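Local structure of putative metallopeptidase (Corynebacterium diphtheriae, 3QOC) at residues 22-27 and 125-130; 28-33 and 47-52; 39-44 and 72-77; 59-64 and 80-85. The protein is probably a metal-dependent aminopeptidase of the creatinase/prolidase family, this chain being its N-terminal domain rather than the metallopeptidase domain itself. All blocks are in the same frame, centred on the assembly; numbering follows the deposited sequence.

Interaction 1 (22-27 and 125-130); sequences AAKRID and IPVTGA
A chi1 of 46° places CG1 of Ile26 between its backbone N and carbonyl carbon, and the extended chain beyond it carries CD1 toward Val127 while the CG2 branch is left facing Ile125. That second methyl does the closer touching, lying 3.8 Å from both CB and CG1 of Ile125. The two isoleucine side chains run antiparallel alongside each other, the Ile26 methyl against the branch carbon of Ile125. CD1 of Ile26 meets CG2 of Val127 at 4.1 Å. With CG1 anti to the backbone N (chi1 176°), Val127 splits its methyls between two neighbours, giving CG2 to Ile26 and CG1 to Lys24. The segments pack from a turn onto an edge strand: helix 21-24 ends in a Schellman motif at Arg25, whose N bonds Ala22 O at 2.8 Å, and the chain then turns into strand 28-31, while strand 122-127 is outermost in the mixed sheet of the creatinase/prolidase N-terminal domain. Lys24 lies roughly perpendicular to the Val127 side chain, its CD 4.0 Å and its NZ 3.7 Å from Val127 CG1, so aliphatic chain and ammonium end lie over one methyl. Met29 of strand 28-31 packs on both Lys24 and Val127. Along the turn, Arg25 O accepts a hydrogen bond from Arg98 NE and Asp27 OD2 one from Arg98 N, tying the segment to strand 97-102, the immediate partner of Ile125 and Val127 in the sheet.

Interaction 2 (28-33 and 47-52); sequences AMLVTH and NAALII
Val31 N donates to Leu50 O at 2.7 Å, a nearly straight bond (174° at the hydrogen). The same oxygen lies 3.6 Å from Val31 CB. The return bond from Leu50 N to Val31 O is longer, 3.1 Å, and more bent at 137°. Val31-Leu50 and Met29-Ile52 are hydrogen-bonded antiparallel pairs, and Leu30-Ile51 between them is a non-hydrogen-bonded pair. Met29, modelled as selenomethionine, exchanges two 2.8 Å bonds with Ile52, N to O and O to N. Ile51 has CG1 anti to its backbone N and, with chi2 off a staggered value (110°), points CD1 toward the facing strand, 4.2 Å from Ala28 CB. Where the strands part, a water lies within bonding distance of both Thr32 O and Ala48 O, bridging the gap, while Thr32 N and His33 N both bond Glu102 OE1. The antiparallel pair, connected through helix 34-41, sits in the middle of the sheet, with strand 97-102 beyond 28-31 and strand 58-62 beyond 49-53; helices 34-41 and 9-19 cover the face of Val31, Leu50 and Ile52, and helix 85-91 packs on Ala49.

Interaction 3 (39-44 and 72-77); sequences YLSGFT and EQVPDI
Gln73 turns its amide to Thr44 at two points, the backbone N and the side-chain hydroxyl. CG of Gln73 stands anti to its own carbonyl carbon (chi1 -68°), and the chain continues extended from there, carrying the amide out past Gly42 O. OE1 accepts from Thr44 N at 3.1 Å in a nearly straight bond (170°), with the donor tilted out of the carbonyl plane. NE2 donates to Thr44 OG1 at 3.0 Å, and here the acceptor lies in the amide plane. The ring of Phe43 is turned almost perpendicular to that amide, their planes 83° apart, and its CD1 comes within 3.4 Å of Gln73 OE1. Deeper in, Val74 directs CG2 between two groups of the facing segment, 3.7 Å from Phe43 CB and 3.7 Å from Ser41 O. Ser41 OG accepts from Phe43 N at 3.1 Å, an ST turn at the end of helix 34-41, and also bonds Ile37 O. Gly42 follows with positive phi, and the chain bends there to present Phe43 and Thr44 to the end of helix 67-73. Two waters add to the seam: one sits between Ser41 O and Asp76 OD1, within bonding distance of both, and the other links Gln73 O to Gly42 O, this last bond weak. Asp76 OD2 goes on to a salt bridge with Arg14 NH2, and Phe43 meets Tyr66 edge-to-face. The Thr44 N-H needs an acceptor, which argues for OE1 on that side; the hydroxyl accepting from NE2 is consistent with this, and together the bonds probably limit amide rotation.

Interaction 4 (59-64 and 80-85); sequences RISTDG and LMARNC
Ser61 pairs with Leu80 and Thr62 with Met81 in parallel register, held by backbone bonds from Leu80 N to Ile60 O (2.9 Å), Thr62 N to Leu80 O and Ala82 N to Thr62 O. Leu80 O is gripped twice, since Ser61 OG donates to it at 2.9 Å as well as Thr62 N at 3.2 Å, and the two donors come from opposite faces of the carbonyl plane. The hydroxyl gets there because OG is anti to the Ser61 backbone N (chi1 175°). OG also lies against Ala82 CB and, from the start of helix 85-91, Cys85 CA. Cys85 SG rests on the strand backbone, 3.5 Å from Thr62 CA and 3.6 Å from Ser61 O. At the other end, Arg59 reaches out in an extended chain and lays one face of its guanidinium over Leu80, with CD2 offset toward the rim and NH2 3.9 Å from Leu80 CD1; NH1 is held in a salt bridge by Asp92. Met81, a selenomethionine, bends at its last torsion and brings SE to 3.9 Å from Gly64 CA. Asp63, just past the strand, is engaged by Arg65 and Asn47. This is the strand pair of a beta-alpha-beta crossover: strand 58-62 leads through helix 67-73, which packs on Ile60 and Thr62, into edge strand 78-81, while helix 85-91 covers the sheet face bearing Ser61 and Leu80.

Overall arrangement
Interaction 2 is the buried centre of the domain, about 2 Å from the chain's middle, while the others, centre to centre, lie 11 to 13 Å from it and are partly exposed. Interactions 2 and 4 both join neighbouring strands of one sheet, antiparallel in the first and parallel in the second, and Asn47 links them through probable hydrogen bonds to Thr62 and Asp63. Interaction 3 joins two helix ends over the same sheet, trading strand pairing for a side-chain amide and bridging waters; Leu40, Phe43 and Ile77 pack it against both. Interaction 1, whose centre is about 23 Å from those of interactions 3 and 4, is essentially apolar and meets interaction 2 through Met29.

Interaction 1 (22-27 and 125-130)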
loop_
_atom_site.group_PDB
_atom_site.type_symbol
_atom_site.label_atom_id
_atom_site.label_comp_id
_atom_site.label_asym_id
_atom_site.label_seq_id
_atom_site.Cartn_x
_atom_site.Cartn_y
_atom_site.Cartn_z
ATOM N N ALA A 22 7.777 12.730 -1.921
ATOM C CA ALA A 22 8.040 14.111 -2.429
ATOM C C ALA A 22 8.745 14.093 -3.785
ATOM O O ALA A 22 8.216 14.625 -4.757
ATOM C CB ALA A 22 8.869 14.898 -1.443
ATOM N N ALA A 23 9.918 13.464 -3.848
ATOM C CA ALA A 23 10.696 13.372 -5.097
ATOM C C ALA A 23 9.981 12.670 -6.288
ATOM O O ALA A 23 10.199 13.026 -7.447
ATOM C CB ALA A 23 12.058 12.702 -4.833
ATOM N N LYS A 24 9.165 11.663 -6.014
ATOM C CA LYS A 24 8.430 10.986 -7.088
ATOM C C LYS A 24 7.148 11.800 -7.388
ATOM O O LYS A 24 6.359 11.420 -8.267
ATOM C CB LYS A 24 8.104 9.528 -6.713
ATOM C CG LYS A 24 9.282 8.504 -6.857
ATOM C CD LYS A 24 9.119 7.275 -5.869
ATOM C CE LYS A 24 10.376 6.328 -5.858
ATOM N NZ LYS A 24 10.178 4.866 -6.302
ATOM N N ARG A 25 6.971 12.925 -6.674
ATOM C CA ARG A 25 5.817 13.780 -6.780
ATOM C C ARG A 25 4.484 13.045 -6.568
ATOM O O ARG A 25 3.619 13.136 -7.436
ATOM C CB ARG A 25 5.835 14.476 -8.153
ATOM N N ILE A 26 4.332 12.333 -5.441
ATOM C CA ILE A 26 3.095 11.645 -5.062
ATOM C C ILE A 26 2.817 11.823 -3.567
ATOM O O ILE A 26 3.717 12.128 -2.815
ATOM C CB ILE A 26 3.156 10.125 -5.382
ATOM C CG1 ILE A 26 4.483 9.517 -4.930
ATOM C CG2 ILE A 26 3.007 9.875 -6.913
ATOM C CD1 ILE A 26 4.592 7.924 -5.215
ATOM N N ASP A 27 1.568 11.606 -3.159
ATOM C CA ASP A 27 1.118 11.706 -1.790
ATOM C C ASP A 27 1.051 10.379 -1.054
ATOM O O ASP A 27 0.904 10.355 0.144
ATOM C CB ASP A 27 -0.289 12.275 -1.787
ATOM C CG ASP A 27 -0.339 13.710 -2.329
ATOM O OD1 ASP A 27 0.427 14.538 -1.814
ATOM O OD2 ASP A 27 -1.100 14.019 -3.272
ATOM N N ILE A 125 -0.654 7.469 -10.471
ATOM C CA ILE A 125 0.579 7.846 -11.115
ATOM C C ILE A 125 1.527 6.640 -11.301
ATOM O O ILE A 125 1.952 6.028 -10.306
ATOM C CB ILE A 125 1.367 8.841 -10.204
ATOM C CG1 ILE A 125 0.506 10.072 -9.798
ATOM C CG2 ILE A 125 2.643 9.270 -10.872
ATOM C CD1 ILE A 125 -0.021 10.832 -11.000
ATOM N N PRO A 126 1.927 6.343 -12.545
ATOM C CA PRO A 126 2.860 5.235 -12.773
ATOM C C PRO A 126 4.233 5.509 -12.221
ATOM O O PRO A 126 4.881 6.453 -12.633
ATOM C CB PRO A 126 2.921 5.110 -14.317
ATOM C CG PRO A 126 2.442 6.481 -14.841
ATOM C CD PRO A 126 1.431 6.951 -13.813
ATOM N N VAL A 127 4.692 4.686 -11.300
ATOM C CA VAL A 127 6.017 4.841 -10.739
ATOM C C VAL A 127 6.771 3.595 -11.110
ATOM O O VAL A 127 6.270 2.498 -10.887
ATOM C CB VAL A 127 5.921 4.956 -9.212
ATOM C CG1 VAL A 127 7.288 5.030 -8.577
ATOM C CG2 VAL A 127 5.034 6.145 -8.831
ATOM N N THR A 128 7.949 3.758 -11.720
ATOM C CA THR A 128 8.826 2.631 -12.084
ATOM C C THR A 128 9.883 2.309 -10.984
ATOM O O THR A 128 10.177 3.130 -10.133
ATOM C CB THR A 128 9.560 2.908 -13.423
ATOM O OG1 THR A 128 10.462 3.998 -13.251
ATOM C CG2 THR A 128 8.581 3.261 -14.552
ATOM N N GLY A 129 10.469 1.112 -11.047
ATOM C CA GLY A 129 11.443 0.643 -10.068
ATOM C C GLY A 129 10.855 -0.331 -9.017
ATOM O O GLY A 129 9.636 -0.481 -8.886
ATOM N N ALA A 130 11.738 -0.982 -8.258
ATOM C CA ALA A 130 11.357 -1.822 -7.122
ATOM C C ALA A 130 11.260 -0.940 -5.839
ATOM O O ALA A 130 12.216 -0.849 -5.088
ATOM C CB ALA A 130 12.422 -2.994 -6.953
#

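Interaction 2 (28-33 and 47-52)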
loop_
_atom_site.group_PDB
_atom_site.type_symbol
_atom_site.label_atom_id
_atom_site.label_comp_id
_atom_site.label_asym_id
_atom_site.label_seq_id
_atom_site.Cartn_x
_atom_site.Cartn_y
_atom_site.Cartn_z
ATOM N N ALA A 28 1.042 9.291 -1.792
ATOM C CA ALA A 28 0.909 7.968 -1.259
ATOM C C ALA A 28 1.352 6.966 -2.313
ATOM O O ALA A 28 1.323 7.248 -3.530
ATOM C CB ALA A 28 -0.474 7.715 -0.917
HETATM N N MSE A 29 1.758 5.812 -1.830
HETATM C CA MSE A 29 2.175 4.758 -2.672
HETATM C C MSE A 29 1.311 3.538 -2.374
HETATM O O MSE A 29 1.121 3.121 -1.222
HETATM C CB MSE A 29 3.647 4.490 -2.427
HETATM C CG MSE A 29 4.227 3.413 -3.266
HETATM SE SE MSE A 29 4.490 4.038 -5.207
HETATM C CE MSE A 29 6.526 3.562 -5.363
ATOM N N LEU A 30 0.771 2.963 -3.438
ATOM C CA LEU A 30 0.021 1.727 -3.384
ATOM C C LEU A 30 0.947 0.587 -3.820
ATOM O O LEU A 30 1.393 0.521 -4.960
ATOM C CB LEU A 30 -1.133 1.808 -4.357
ATOM C CG LEU A 30 -1.969 0.515 -4.570
ATOM C CD1 LEU A 30 -2.553 0.041 -3.257
ATOM C CD2 LEU A 30 -3.092 0.749 -5.514
ATOM N N VAL A 31 1.259 -0.305 -2.908
ATOM C CA VAL A 31 2.156 -1.404 -3.184
ATOM C C VAL A 31 1.339 -2.663 -3.417
ATOM O O VAL A 31 0.519 -3.032 -2.581
ATOM C CB VAL A 31 3.030 -1.606 -1.940
ATOM C CG1 VAL A 31 4.104 -2.707 -2.210
ATOM C CG2 VAL A 31 3.684 -0.254 -1.554
ATOM N N THR A 32 1.470 -3.268 -4.569
ATOM C CA THR A 32 0.744 -4.441 -4.879
ATOM C C THR A 32 1.640 -5.676 -5.079
ATOM O O THR A 32 1.168 -6.820 -4.994
ATOM C CB THR A 32 -0.149 -4.191 -6.163
ATOM O OG1 THR A 32 0.656 -3.657 -7.230
ATOM C CG2 THR A 32 -1.359 -3.220 -5.859
ATOM N N HIS A 33 2.910 -5.487 -5.348
ATOM C CA HIS A 33 3.802 -6.668 -5.507
ATOM C C HIS A 33 4.095 -7.320 -4.136
ATOM O O HIS A 33 4.495 -6.640 -3.178
ATOM C CB HIS A 33 5.090 -6.234 -6.185
ATOM C CG HIS A 33 6.063 -7.370 -6.473
ATOM N ND1 HIS A 33 5.859 -8.293 -7.484
ATOM C CD2 HIS A 33 7.241 -7.703 -5.902
ATOM C CE1 HIS A 33 6.873 -9.143 -7.530
ATOM N NE2 HIS A 33 7.735 -8.814 -6.576
ATOM N N ASN A 47 -1.963 -12.823 -0.737
ATOM C CA ASN A 47 -2.852 -11.811 -1.324
ATOM C C ASN A 47 -2.940 -10.641 -0.344
ATOM O O ASN A 47 -3.246 -10.847 0.827
ATOM C CB ASN A 47 -4.241 -12.433 -1.587
ATOM C CG ASN A 47 -5.266 -11.402 -2.085
ATOM O OD1 ASN A 47 -4.982 -10.610 -2.973
ATOM N ND2 ASN A 47 -6.452 -11.452 -1.539
ATOM N N ALA A 48 -2.568 -9.448 -0.817
ATOM C CA ALA A 48 -2.543 -8.219 -0.034
ATOM C C ALA A 48 -2.389 -7.038 -0.953
ATOM O O ALA A 48 -1.917 -7.178 -2.109
ATOM C CB ALA A 48 -1.393 -8.232 1.054
ATOM N N ALA A 49 -2.713 -5.877 -0.393
ATOM C CA ALA A 49 -2.321 -4.557 -0.987
ATOM C C ALA A 49 -2.044 -3.650 0.166
ATOM O O ALA A 49 -2.525 -3.898 1.272
ATOM C CB ALA A 49 -3.423 -3.995 -1.880
ATOM N N LEU A 50 -1.230 -2.630 -0.047
ATOM C CA LEU A 50 -0.642 -1.840 1.046
ATOM C C LEU A 50 -0.493 -0.392 0.569
ATOM O O LEU A 50 0.044 -0.164 -0.493
ATOM C CB LEU A 50 0.758 -2.339 1.436
ATOM C CG LEU A 50 1.561 -1.492 2.451
ATOM C CD1 LEU A 50 0.797 -1.427 3.757
ATOM C CD2 LEU A 50 2.979 -2.012 2.750
ATOM N N ILE A 51 -1.015 0.556 1.323
ATOM C CA ILE A 51 -0.910 1.959 0.953
ATOM C C ILE A 51 -0.031 2.609 1.990
ATOM O O ILE A 51 -0.283 2.465 3.155
ATOM C CB ILE A 51 -2.260 2.612 0.918
ATOM C CG1 ILE A 51 -2.104 4.060 0.407
ATOM C CG2 ILE A 51 -2.905 2.596 2.254
ATOM C CD1 ILE A 51 -2.728 4.205 -1.056
ATOM N N ILE A 52 1.049 3.257 1.558
ATOM C CA ILE A 52 1.932 4.049 2.426
ATOM C C ILE A 52 1.802 5.564 2.090
ATOM O O ILE A 52 2.103 5.931 0.974
ATOM C CB ILE A 52 3.437 3.684 2.227
ATOM C CG1 ILE A 52 3.760 2.192 2.469
ATOM C CG2 ILE A 52 4.328 4.540 3.167
ATOM C CD1 ILE A 52 3.214 1.758 3.728
HETATM O O HOH W 1 -1.783 -6.907 -4.818
#

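Interaction 3 (39-44 and 72-77)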
loop_
_atom_site.group_PDB
_atom_site.type_symbol
_atom_site.label_atom_id
_atom_site.label_comp_id
_atom_site.label_asym_id
_atom_site.label_seq_id
_atom_site.Cartn_x
_atom_site.Cartn_y
_atom_site.Cartn_z
ATOM N N TYR A 39 8.363 -7.072 2.565
ATOM C CA TYR A 39 9.529 -6.317 2.948
ATOM C C TYR A 39 9.068 -5.116 3.824
ATOM O O TYR A 39 9.699 -4.801 4.856
ATOM C CB TYR A 39 10.243 -5.875 1.647
ATOM C CG TYR A 39 11.438 -4.981 1.853
ATOM C CD1 TYR A 39 12.704 -5.510 2.086
ATOM C CD2 TYR A 39 11.298 -3.616 1.837
ATOM C CE1 TYR A 39 13.797 -4.669 2.286
ATOM C CE2 TYR A 39 12.428 -2.716 2.016
ATOM C CZ TYR A 39 13.643 -3.269 2.248
ATOM O OH TYR A 39 14.693 -2.433 2.458
ATOM N N LEU A 40 7.991 -4.456 3.413
ATOM C CA LEU A 40 7.504 -3.257 4.118
ATOM C C LEU A 40 6.627 -3.508 5.327
ATOM O O LEU A 40 6.486 -2.618 6.206
ATOM C CB LEU A 40 6.755 -2.382 3.161
ATOM C CG LEU A 40 7.525 -1.742 2.024
ATOM C CD1 LEU A 40 6.549 -1.197 0.989
ATOM C CD2 LEU A 40 8.497 -0.652 2.537
ATOM N N SER A 41 6.067 -4.723 5.459
ATOM C CA SER A 41 5.118 -4.960 6.569
ATOM C C SER A 41 5.374 -6.185 7.396
ATOM O O SER A 41 5.025 -6.191 8.565
ATOM C CB SER A 41 3.695 -5.091 6.011
ATOM O OG SER A 41 3.602 -6.306 5.267
ATOM N N GLY A 42 5.974 -7.226 6.844
ATOM C CA GLY A 42 6.115 -8.475 7.626
ATOM C C GLY A 42 5.025 -9.512 7.263
ATOM O O GLY A 42 5.084 -10.685 7.705
ATOM N N PHE A 43 4.041 -9.107 6.441
ATOM C CA PHE A 43 2.933 -10.032 6.087
ATOM C C PHE A 43 3.453 -10.973 5.046
ATOM O O PHE A 43 3.962 -10.519 4.034
ATOM C CB PHE A 43 1.743 -9.294 5.541
ATOM C CG PHE A 43 0.642 -10.175 5.055
ATOM C CD1 PHE A 43 -0.037 -11.009 5.924
ATOM C CD2 PHE A 43 0.327 -10.211 3.688
ATOM C CE1 PHE A 43 -1.095 -11.813 5.479
ATOM C CE2 PHE A 43 -0.728 -11.047 3.212
ATOM C CZ PHE A 43 -1.442 -11.848 4.111
ATOM N N THR A 44 3.385 -12.280 5.324
ATOM C CA THR A 44 3.884 -13.329 4.426
ATOM C C THR A 44 2.794 -14.052 3.585
ATOM O O THR A 44 3.084 -15.005 2.936
ATOM C CB THR A 44 4.627 -14.417 5.211
ATOM O OG1 THR A 44 3.732 -15.044 6.135
ATOM C CG2 THR A 44 5.801 -13.824 6.020
ATOM N N GLU A 72 -1.759 -10.613 13.543
ATOM C CA GLU A 72 -0.602 -11.169 14.225
ATOM C C GLU A 72 0.735 -10.756 13.590
ATOM O O GLU A 72 1.655 -10.373 14.293
ATOM C CB GLU A 72 -0.765 -12.718 14.373
ATOM C CG GLU A 72 0.530 -13.492 14.423
ATOM C CD GLU A 72 0.426 -14.920 14.945
ATOM O OE1 GLU A 72 -0.578 -15.641 14.659
ATOM O OE2 GLU A 72 1.403 -15.339 15.621
ATOM N N GLN A 73 0.850 -10.763 12.263
ATOM C CA GLN A 73 2.111 -10.444 11.661
ATOM C C GLN A 73 2.322 -8.936 11.462
ATOM O O GLN A 73 3.445 -8.493 11.340
ATOM C CB GLN A 73 2.268 -11.134 10.311
ATOM C CG GLN A 73 2.397 -12.617 10.389
ATOM C CD GLN A 73 2.685 -13.174 9.031
ATOM O OE1 GLN A 73 2.036 -12.769 8.039
ATOM N NE2 GLN A 73 3.729 -14.003 8.936
ATOM N N VAL A 74 1.243 -8.160 11.414
ATOM C CA VAL A 74 1.361 -6.762 11.153
ATOM C C VAL A 74 0.510 -6.000 12.191
ATOM O O VAL A 74 -0.519 -5.474 11.847
ATOM C CB VAL A 74 0.899 -6.402 9.743
ATOM C CG1 VAL A 74 1.241 -4.937 9.462
ATOM C CG2 VAL A 74 1.518 -7.376 8.646
ATOM N N PRO A 75 0.980 -5.925 13.460
ATOM C CA PRO A 75 0.097 -5.394 14.492
ATOM C C PRO A 75 0.062 -3.866 14.508
ATOM O O PRO A 75 -0.814 -3.327 15.155
ATOM C CB PRO A 75 0.632 -6.016 15.808
ATOM C CG PRO A 75 2.151 -6.301 15.509
ATOM C CD PRO A 75 2.150 -6.613 13.999
ATOM N N ASP A 76 0.894 -3.218 13.683
ATOM C CA ASP A 76 1.065 -1.774 13.628
ATOM C C ASP A 76 0.403 -1.067 12.416
ATOM O O ASP A 76 0.502 0.190 12.282
ATOM C CB ASP A 76 2.587 -1.398 13.739
ATOM C CG ASP A 76 3.466 -2.134 12.700
ATOM O OD1 ASP A 76 2.940 -3.092 12.050
ATOM O OD2 ASP A 76 4.691 -1.772 12.527
ATOM N N ILE A 77 -0.354 -1.803 11.569
ATOM C CA ILE A 77 -1.081 -1.143 10.490
ATOM C C ILE A 77 -2.520 -1.620 10.522
ATOM O O ILE A 77 -2.783 -2.806 10.633
ATOM C CB ILE A 77 -0.425 -1.433 9.107
ATOM C CG1 ILE A 77 1.077 -1.247 9.141
ATOM C CG2 ILE A 77 -1.091 -0.600 7.920
ATOM C CD1 ILE A 77 1.797 -1.522 7.755
HETATM O O HOH W 2 4.996 -3.734 10.297
HETATM O O HOH W 3 5.698 -10.044 10.915
#

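Interaction 4 (59-64 and 80-85)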
loop_
_atom_site.group_PDB
_atom_site.type_symbol
_atom_site.label_atom_id
_atom_site.label_comp_id
_atom_site.label_asym_id
_atom_site.label_seq_id
_atom_site.Cartn_x
_atom_site.Cartn_y
_atom_site.Cartn_z
ATOM N N ARG A 59 -2.078 1.711 5.530
ATOM C CA ARG A 59 -3.234 0.834 5.665
ATOM C C ARG A 59 -2.992 -0.382 4.781
ATOM O O ARG A 59 -2.422 -0.272 3.715
ATOM C CB ARG A 59 -4.470 1.588 5.203
ATOM C CG ARG A 59 -5.753 0.956 5.702
ATOM C CD ARG A 59 -6.958 1.806 5.279
ATOM N NE ARG A 59 -8.210 1.313 5.832
ATOM C CZ ARG A 59 -9.412 1.555 5.323
ATOM N NH1 ARG A 59 -9.531 2.277 4.210
ATOM N NH2 ARG A 59 -10.504 1.105 5.943
ATOM N N ILE A 60 -3.402 -1.544 5.246
ATOM C CA ILE A 60 -3.084 -2.771 4.607
ATOM C C ILE A 60 -4.376 -3.545 4.377
ATOM O O ILE A 60 -5.369 -3.394 5.093
ATOM C CB ILE A 60 -2.061 -3.555 5.410
ATOM C CG1 ILE A 60 -1.490 -4.660 4.535
ATOM C CG2 ILE A 60 -2.673 -4.114 6.719
ATOM C CD1 ILE A 60 -0.185 -5.337 5.191
ATOM N N SER A 61 -4.434 -4.283 3.285
ATOM C CA SER A 61 -5.672 -5.002 3.026
ATOM C C SER A 61 -5.410 -6.456 2.655
ATOM O O SER A 61 -4.448 -6.751 2.014
ATOM C CB SER A 61 -6.399 -4.306 1.869
ATOM O OG SER A 61 -7.540 -5.058 1.536
ATOM N N THR A 62 -6.325 -7.348 3.021
ATOM C CA THR A 62 -6.174 -8.753 2.663
ATOM C C THR A 62 -7.567 -9.418 2.711
ATOM O O THR A 62 -8.548 -8.774 3.147
ATOM C CB THR A 62 -5.186 -9.462 3.549
ATOM O OG1 THR A 62 -4.877 -10.734 2.963
ATOM C CG2 THR A 62 -5.756 -9.698 4.949
ATOM N N ASP A 63 -7.665 -10.649 2.209
ATOM C CA ASP A 63 -8.934 -11.389 2.234
ATOM C C ASP A 63 -9.212 -12.051 3.579
ATOM O O ASP A 63 -8.393 -12.030 4.514
ATOM C CB ASP A 63 -8.969 -12.421 1.085
ATOM C CG ASP A 63 -7.886 -13.429 1.203
ATOM O OD1 ASP A 63 -8.036 -14.307 2.080
ATOM O OD2 ASP A 63 -6.855 -13.323 0.469
ATOM N N GLY A 64 -10.379 -12.673 3.691
ATOM C CA GLY A 64 -10.842 -13.209 4.976
ATOM C C GLY A 64 -10.008 -14.349 5.496
ATOM O O GLY A 64 -9.922 -14.569 6.703
ATOM N N LEU A 80 -7.954 -3.804 6.398
ATOM C CA LEU A 80 -9.277 -3.751 5.755
ATOM C C LEU A 80 -9.431 -5.093 5.079
ATOM O O LEU A 80 -8.602 -5.480 4.242
ATOM C CB LEU A 80 -9.286 -2.721 4.632
ATOM C CG LEU A 80 -10.481 -2.692 3.679
ATOM C CD1 LEU A 80 -11.750 -2.306 4.458
ATOM C CD2 LEU A 80 -10.289 -1.610 2.619
HETATM N N MSE A 81 -10.525 -5.773 5.374
HETATM C CA MSE A 81 -10.807 -7.034 4.692
HETATM C C MSE A 81 -11.450 -6.773 3.335
HETATM O O MSE A 81 -12.436 -6.074 3.267
HETATM C CB MSE A 81 -11.821 -7.864 5.514
HETATM C CG MSE A 81 -12.018 -9.237 4.910
HETATM SE SE MSE A 81 -13.223 -10.391 6.119
HETATM C CE MSE A 81 -14.944 -9.701 5.433
ATOM N N ALA A 82 -10.963 -7.436 2.306
ATOM C CA ALA A 82 -11.552 -7.329 0.966
ATOM C C ALA A 82 -11.128 -8.562 0.124
ATOM O O ALA A 82 -9.950 -8.922 0.185
ATOM C CB ALA A 82 -10.986 -6.047 0.263
ATOM N N ARG A 83 -12.038 -9.149 -0.656
ATOM C CA ARG A 83 -11.663 -10.149 -1.673
ATOM C C ARG A 83 -10.630 -9.517 -2.650
ATOM O O ARG A 83 -9.513 -10.080 -2.841
ATOM C CB ARG A 83 -12.885 -10.687 -2.419
ATOM C CG ARG A 83 -13.633 -11.817 -1.664
ATOM C CD ARG A 83 -15.089 -12.051 -2.095
ATOM N NE ARG A 83 -15.882 -12.640 -1.005
ATOM C CZ ARG A 83 -17.081 -13.231 -1.157
ATOM N NH1 ARG A 83 -17.637 -13.345 -2.367
ATOM N NH2 ARG A 83 -17.717 -13.749 -0.101
ATOM N N ASN A 84 -10.943 -8.314 -3.150
ATOM C CA ASN A 84 -10.103 -7.565 -4.100
ATOM C C ASN A 84 -9.394 -6.358 -3.474
ATOM O O ASN A 84 -9.916 -5.253 -3.380
ATOM C CB ASN A 84 -10.909 -7.182 -5.319
ATOM C CG ASN A 84 -11.572 -8.394 -5.954
ATOM O OD1 ASN A 84 -10.875 -9.344 -6.387
ATOM N ND2 ASN A 84 -12.920 -8.413 -5.957
ATOM N N CYS A 85 -8.194 -6.638 -3.007
ATOM C CA CYS A 85 -7.515 -5.828 -1.984
ATOM C C CYS A 85 -7.190 -4.417 -2.437
ATOM O O CYS A 85 -7.498 -3.452 -1.747
ATOM C CB CYS A 85 -6.156 -6.533 -1.646
ATOM S SG CYS A 85 -6.486 -7.992 -0.700
#